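Glucosamine-6-phosphate deaminase (Thermotoga maritima, PDB 1J5X) is a SIS-domain protein with an alpha/beta fold built round two parallel beta sheets. Local coordinates at residues Thr16-Phe30 with Pro152-Met166. Residues are numbered along the deposited sequence; the frame is centred on the assembly and turned at random.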
loop_
_atom_site.group_PDB
_atom_site.type_symbol
_atom_site.label_atom_id
_atom_site.label_comp_id
_atom_site.label_asym_id
_atom_site.label_seq_id
_atom_site.Cartn_x
_atom_site.Cartn_y
_atom_site.Cartn_z
ATOM N N THR A 16 -3.443 4.029 16.624
ATOM C CA THR A 16 -3.562 3.367 15.320
ATOM C C THR A 16 -4.966 3.630 14.754
ATOM O O THR A 16 -5.105 4.104 13.597
ATOM C CB THR A 16 -3.221 1.873 15.465
ATOM O OG1 THR A 16 -1.854 1.779 15.934
ATOM C CG2 THR A 16 -3.358 1.130 14.139
ATOM N N LEU A 17 -6.011 3.374 15.552
ATOM C CA LEU A 17 -7.364 3.659 15.071
ATOM C C LEU A 17 -7.474 5.134 14.652
ATOM O O LEU A 17 -8.099 5.472 13.616
ATOM C CB LEU A 17 -8.393 3.352 16.172
ATOM C CG LEU A 17 -9.836 3.631 15.681
ATOM C CD1 LEU A 17 -10.123 2.790 14.448
ATOM C CD2 LEU A 17 -10.853 3.255 16.775
ATOM N N LYS A 18 -6.873 6.050 15.428
ATOM C CA LYS A 18 -6.936 7.465 15.060
ATOM C C LYS A 18 -6.313 7.737 13.683
ATOM O O LYS A 18 -6.870 8.458 12.837
ATOM C CB LYS A 18 -6.229 8.343 16.092
ATOM C CG LYS A 18 -6.202 9.844 15.746
ATOM C CD LYS A 18 -4.948 10.303 15.046
ATOM C CE LYS A 18 -4.960 11.821 14.830
ATOM N NZ LYS A 18 -3.850 12.309 13.983
ATOM N N GLU A 19 -5.130 7.179 13.480
ATOM C CA GLU A 19 -4.460 7.379 12.212
ATOM C C GLU A 19 -5.202 6.638 11.056
ATOM O O GLU A 19 -5.224 7.113 9.950
ATOM C CB GLU A 19 -3.003 6.944 12.399
ATOM C CG GLU A 19 -2.364 7.965 13.399
ATOM C CD GLU A 19 -0.909 7.715 13.805
ATOM O OE1 GLU A 19 -0.417 6.605 13.625
ATOM O OE2 GLU A 19 -0.297 8.651 14.320
ATOM N N ILE A 20 -5.810 5.503 11.289
ATOM C CA ILE A 20 -6.606 4.870 10.194
ATOM C C ILE A 20 -7.760 5.856 9.852
ATOM O O ILE A 20 -8.036 6.211 8.676
ATOM C CB ILE A 20 -7.209 3.533 10.660
ATOM C CG1 ILE A 20 -6.075 2.556 10.961
ATOM C CG2 ILE A 20 -8.174 2.971 9.611
ATOM C CD1 ILE A 20 -6.614 1.184 11.384
ATOM N N THR A 21 -8.429 6.313 10.906
ATOM C CA THR A 21 -9.561 7.232 10.752
ATOM C C THR A 21 -9.191 8.548 10.086
ATOM O O THR A 21 -10.036 9.188 9.454
ATOM C CB THR A 21 -10.235 7.484 12.136
ATOM O OG1 THR A 21 -10.621 6.218 12.642
ATOM C CG2 THR A 21 -11.527 8.334 11.969
ATOM N N ASP A 22 -7.918 8.922 10.166
ATOM C CA ASP A 22 -7.476 10.147 9.542
ATOM C C ASP A 22 -7.625 10.071 7.993
ATOM O O ASP A 22 -7.569 11.097 7.341
ATOM C CB ASP A 22 -6.016 10.456 9.844
ATOM C CG ASP A 22 -5.803 11.055 11.254
ATOM O OD1 ASP A 22 -6.819 11.532 11.839
ATOM O OD2 ASP A 22 -4.621 11.066 11.723
ATOM N N GLN A 23 -7.769 8.871 7.453
ATOM C CA GLN A 23 -7.920 8.754 6.003
ATOM C C GLN A 23 -9.320 9.266 5.662
ATOM O O GLN A 23 -9.642 9.545 4.508
ATOM C CB GLN A 23 -7.710 7.304 5.570
ATOM C CG GLN A 23 -6.209 6.996 5.528
ATOM C CD GLN A 23 -5.899 5.542 5.783
ATOM O OE1 GLN A 23 -5.119 4.972 4.899
ATOM N NE2 GLN A 23 -6.350 4.934 6.790
ATOM N N LYS A 24 -10.166 9.340 6.679
ATOM C CA LYS A 24 -11.493 9.893 6.477
ATOM C C LYS A 24 -11.489 11.346 6.880
ATOM O O LYS A 24 -12.018 12.199 6.172
ATOM C CB LYS A 24 -12.526 9.164 7.317
ATOM C CG LYS A 24 -13.753 10.055 7.622
ATOM C CD LYS A 24 -14.915 9.208 8.056
ATOM C CE LYS A 24 -14.987 9.074 9.542
ATOM N NZ LYS A 24 -16.344 8.536 9.954
ATOM N N ASN A 25 -10.887 11.661 8.031
ATOM C CA ASN A 25 -10.925 13.041 8.501
ATOM C C ASN A 25 -9.941 14.071 8.006
ATOM O O ASN A 25 -10.230 15.264 8.021
ATOM C CB ASN A 25 -10.863 13.064 10.049
ATOM C CG ASN A 25 -12.059 12.369 10.680
ATOM O OD1 ASN A 25 -13.195 12.543 10.221
ATOM N ND2 ASN A 25 -11.822 11.594 11.738
ATOM N N GLU A 26 -8.769 13.643 7.575
ATOM C CA GLU A 26 -7.761 14.609 7.204
ATOM C C GLU A 26 -7.249 14.539 5.771
ATOM O O GLU A 26 -6.422 15.341 5.358
ATOM C CB GLU A 26 -6.574 14.436 8.164
ATOM C CG GLU A 26 -7.050 14.285 9.636
ATOM C CD GLU A 26 -5.918 14.417 10.684
ATOM O OE1 GLU A 26 -4.734 14.155 10.342
ATOM O OE2 GLU A 26 -6.212 14.767 11.868
ATOM N N LEU A 27 -7.740 13.576 5.029
ATOM C CA LEU A 27 -7.236 13.378 3.668
ATOM C C LEU A 27 -7.468 14.561 2.742
ATOM O O LEU A 27 -6.577 14.952 2.011
ATOM C CB LEU A 27 -7.866 12.104 3.082
ATOM C CG LEU A 27 -7.292 11.617 1.742
ATOM C CD1 LEU A 27 -5.769 11.210 1.936
ATOM C CD2 LEU A 27 -8.144 10.413 1.297
ATOM N N LYS A 28 -8.673 15.125 2.778
ATOM C CA LYS A 28 -8.952 16.263 1.909
ATOM C C LYS A 28 -8.040 17.431 2.193
ATOM O O LYS A 28 -7.513 18.112 1.300
ATOM C CB LYS A 28 -10.429 16.679 2.015
ATOM C CG LYS A 28 -10.815 17.804 1.033
ATOM C CD LYS A 28 -12.347 17.909 0.927
ATOM C CE LYS A 28 -12.824 18.956 -0.090
ATOM N NZ LYS A 28 -12.859 20.346 0.479
ATOM N N LYS A 29 -7.824 17.685 3.478
ATOM C CA LYS A 29 -6.928 18.767 3.835
ATOM C C LYS A 29 -5.511 18.533 3.326
ATOM O O LYS A 29 -4.857 19.437 2.809
ATOM C CB LYS A 29 -6.900 18.896 5.369
ATOM C CG LYS A 29 -5.955 19.943 5.915
ATOM C CD LYS A 29 -6.178 19.994 7.453
ATOM C CE LYS A 29 -5.368 21.082 8.149
ATOM N NZ LYS A 29 -5.449 20.852 9.621
ATOM N N PHE A 30 -5.034 17.304 3.504
ATOM C CA PHE A 30 -3.706 16.954 3.069
ATOM C C PHE A 30 -3.671 17.095 1.540
ATOM O O PHE A 30 -2.731 17.639 0.970
ATOM C CB PHE A 30 -3.399 15.498 3.465
ATOM C CG PHE A 30 -2.223 14.917 2.743
ATOM C CD1 PHE A 30 -0.930 15.256 3.100
ATOM C CD2 PHE A 30 -2.426 14.027 1.651
ATOM C CE1 PHE A 30 0.192 14.731 2.404
ATOM C CE2 PHE A 30 -1.328 13.494 0.938
ATOM C CZ PHE A 30 -0.015 13.840 1.309
ATOM N N PRO A 152 4.306 16.116 4.832
ATOM C CA PRO A 152 3.763 16.736 6.043
ATOM C C PRO A 152 2.664 15.861 6.582
ATOM O O PRO A 152 1.477 16.196 6.543
ATOM C CB PRO A 152 3.312 18.108 5.533
ATOM C CG PRO A 152 2.750 17.779 4.115
ATOM C CD PRO A 152 3.871 16.817 3.601
ATOM N N VAL A 153 3.057 14.695 7.076
ATOM C CA VAL A 153 2.087 13.734 7.584
ATOM C C VAL A 153 2.546 13.309 8.977
ATOM O O VAL A 153 3.721 12.920 9.148
ATOM C CB VAL A 153 2.087 12.467 6.711
ATOM C CG1 VAL A 153 1.226 11.402 7.284
ATOM C CG2 VAL A 153 1.624 12.813 5.267
ATOM N N ARG A 154 1.656 13.379 9.958
ATOM C CA ARG A 154 2.048 12.906 11.302
ATOM C C ARG A 154 1.532 11.531 11.514
ATOM O O ARG A 154 0.342 11.334 11.570
ATOM C CB ARG A 154 1.471 13.804 12.405
ATOM C CG ARG A 154 2.388 14.939 12.773
ATOM C CD ARG A 154 2.125 15.545 14.200
ATOM N NE ARG A 154 3.117 16.588 14.500
ATOM C CZ ARG A 154 3.092 17.856 14.054
ATOM N NH1 ARG A 154 2.098 18.296 13.274
ATOM N NH2 ARG A 154 4.094 18.686 14.377
ATOM N N GLU A 155 2.413 10.551 11.584
ATOM C CA GLU A 155 1.963 9.222 11.831
ATOM C C GLU A 155 2.955 8.646 12.859
ATOM O O GLU A 155 4.170 8.550 12.601
ATOM C CB GLU A 155 1.960 8.395 10.560
ATOM C CG GLU A 155 1.307 7.066 10.734
ATOM C CD GLU A 155 1.420 6.208 9.460
ATOM O OE1 GLU A 155 2.543 5.777 9.105
ATOM O OE2 GLU A 155 0.368 5.969 8.834
ATOM N N GLU A 156 2.377 8.302 14.009
ATOM C CA GLU A 156 3.046 7.786 15.217
ATOM C C GLU A 156 3.043 6.315 15.488
ATOM O O GLU A 156 3.959 5.793 16.149
ATOM C CB GLU A 156 2.361 8.393 16.443
ATOM C CG GLU A 156 2.363 9.849 16.477
ATOM C CD GLU A 156 3.723 10.314 16.483
ATOM O OE1 GLU A 156 4.584 9.592 17.067
ATOM O OE2 GLU A 156 3.956 11.391 15.919
ATOM N N ALA A 157 1.993 5.643 15.074
ATOM C CA ALA A 157 1.880 4.256 15.388
ATOM C C ALA A 157 2.956 3.425 14.731
ATOM O O ALA A 157 3.563 3.872 13.728
ATOM C CB ALA A 157 0.519 3.773 15.004
ATOM N N ILE A 158 3.189 2.237 15.310
ATOM C CA ILE A 158 4.147 1.277 14.774
ATOM C C ILE A 158 3.695 0.899 13.355
ATOM O O ILE A 158 4.490 0.916 12.424
ATOM C CB ILE A 158 4.182 -0.075 15.601
ATOM C CG1 ILE A 158 4.692 0.189 17.004
ATOM C CG2 ILE A 158 5.089 -1.130 14.927
ATOM C CD1 ILE A 158 5.749 1.296 17.034
ATOM N N VAL A 159 2.430 0.523 13.211
ATOM C CA VAL A 159 1.928 0.129 11.896
ATOM C C VAL A 159 1.602 1.312 11.008
ATOM O O VAL A 159 0.957 2.290 11.428
ATOM C CB VAL A 159 0.690 -0.768 12.061
ATOM C CG1 VAL A 159 0.136 -1.203 10.703
ATOM C CG2 VAL A 159 1.087 -1.980 12.888
HETATM N N MSE A 160 2.093 1.248 9.766
HETATM C CA MSE A 160 1.804 2.306 8.811
HETATM C C MSE A 160 0.375 2.164 8.345
HETATM O O MSE A 160 -0.075 1.068 8.011
HETATM C CB MSE A 160 2.762 2.214 7.608
HETATM C CG MSE A 160 4.049 2.911 7.894
HETATM SE SE MSE A 160 5.373 2.631 6.429
HETATM C CE MSE A 160 4.120 3.100 5.011
ATOM N N THR A 161 -0.346 3.299 8.302
ATOM C CA THR A 161 -1.723 3.276 7.886
ATOM C C THR A 161 -1.894 4.395 6.864
ATOM O O THR A 161 -1.678 4.183 5.647
ATOM C CB THR A 161 -2.742 3.454 9.132
ATOM O OG1 THR A 161 -2.405 4.624 9.902
ATOM C CG2 THR A 161 -2.673 2.220 10.026
ATOM N N LYS A 162 -2.233 5.572 7.348
ATOM C CA LYS A 162 -2.475 6.735 6.482
ATOM C C LYS A 162 -1.268 7.174 5.667
ATOM O O LYS A 162 -1.430 7.713 4.584
ATOM C CB LYS A 162 -2.941 7.930 7.330
ATOM C CG LYS A 162 -1.883 8.517 8.245
ATOM C CD LYS A 162 -2.546 9.607 9.130
ATOM C CE LYS A 162 -1.576 10.642 9.675
ATOM N NZ LYS A 162 -2.222 11.696 10.555
ATOM N N SER A 163 -0.054 6.927 6.157
ATOM C CA SER A 163 1.117 7.361 5.408
ATOM C C SER A 163 1.228 6.590 4.078
ATOM O O SER A 163 1.696 7.154 3.084
ATOM C CB SER A 163 2.434 7.158 6.214
ATOM O OG SER A 163 2.657 5.814 6.519
ATOM N N PHE A 164 0.796 5.345 4.073
ATOM C CA PHE A 164 0.888 4.568 2.822
ATOM C C PHE A 164 -0.060 5.254 1.781
ATOM O O PHE A 164 0.337 5.622 0.657
ATOM C CB PHE A 164 0.422 3.136 3.100
ATOM C CG PHE A 164 0.351 2.258 1.867
ATOM C CD1 PHE A 164 -0.772 2.297 1.023
ATOM C CD2 PHE A 164 1.406 1.401 1.558
ATOM C CE1 PHE A 164 -0.847 1.507 -0.084
ATOM C CE2 PHE A 164 1.349 0.584 0.410
ATOM C CZ PHE A 164 0.229 0.635 -0.397
ATOM N N SER A 165 -1.295 5.458 2.206
ATOM C CA SER A 165 -2.301 6.047 1.311
ATOM C C SER A 165 -1.929 7.432 0.886
ATOM O O SER A 165 -2.046 7.803 -0.295
ATOM C CB SER A 165 -3.659 6.102 2.013
ATOM O OG SER A 165 -4.089 4.786 2.367
HETATM N N MSE A 166 -1.526 8.277 1.839
HETATM C CA MSE A 166 -1.168 9.614 1.448
HETATM C C MSE A 166 0.074 9.753 0.583
HETATM O O MSE A 166 0.124 10.594 -0.319
HETATM C CB MSE A 166 -1.105 10.543 2.734
HETATM C CG MSE A 166 -2.436 10.525 3.407
HETATM SE SE MSE A 166 -2.184 11.529 5.181
HETATM C CE MSE A 166 -4.059 11.702 5.602
HETATM O O HOH W 1 0.434 0.244 15.293
HETATM O O HOH W 2 -1.017 11.019 14.083
HETATM O O HOH W 3 -0.874 4.206 11.882
#
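Glu19 sets CG anti to its own carbonyl carbon (chi1 -67°) and runs out extended, which carries its carboxylate to the backbone of Glu156 and Ala157. Both oxygens are met on their syn sides. Glu156 N reaches Glu19 OE2 at 2.7 Å in a nearly straight bond (174°), and Ala157 N reaches Glu19 OE1 at 3.0 Å. This two-pronged grip fixes the rotation of the carboxylate and pins the loop to the helix. One water joins Glu19 OE1 to Val159 O and Thr161 OG1; another joins Glu19 OE2 to Lys18 NZ and Arg154 O.

Lys162 holds CG between its backbone N and carbonyl carbon (chi1 69°). From there its chain lies among Lys18, Glu19, Asp22 and Gln23 as a knob in a hole. Its NZ meets Asp22 OD2 at 2.7 Å, on the anti side and tilted out of the carboxylate plane. Lys18 NZ takes the syn lone pair of the same oxygen. The shared carboxylate probably offsets the closeness of the two ammonium groups. Glu26 OE1 adds a longer salt bridge to Lys162 NZ.

Gln23 accepts from Ser165: OG lies 2.7 Å from Gln23 OE1, in the carbonyl plane. Gln23 NE2 bonds Ile20 O of its own helix and Gln316 of helix 313-326. Further along, the selenomethionine at Met166 lies over one face of the Phe30 ring, its SE 4.4 Å from the centroid. Its CB makes a CH-pi contact with the same ring, 3.9 Å from the centroid. Leu27 CD1 packs against Met166 CG, and Val153 CG2 approaches the ring obliquely.

Helix 15-25, through Glu19, Asp22 and Gln23, and helix 27-35, through Leu27 and Phe30, thus pack on the loop after strand 147-150, an outermost strand of the five-stranded parallel sheet, and on the start of helix 162-179. The whole combines a salt-bridge network with a Met-aromatic contact, on the alpha/beta fold of a SIS domain.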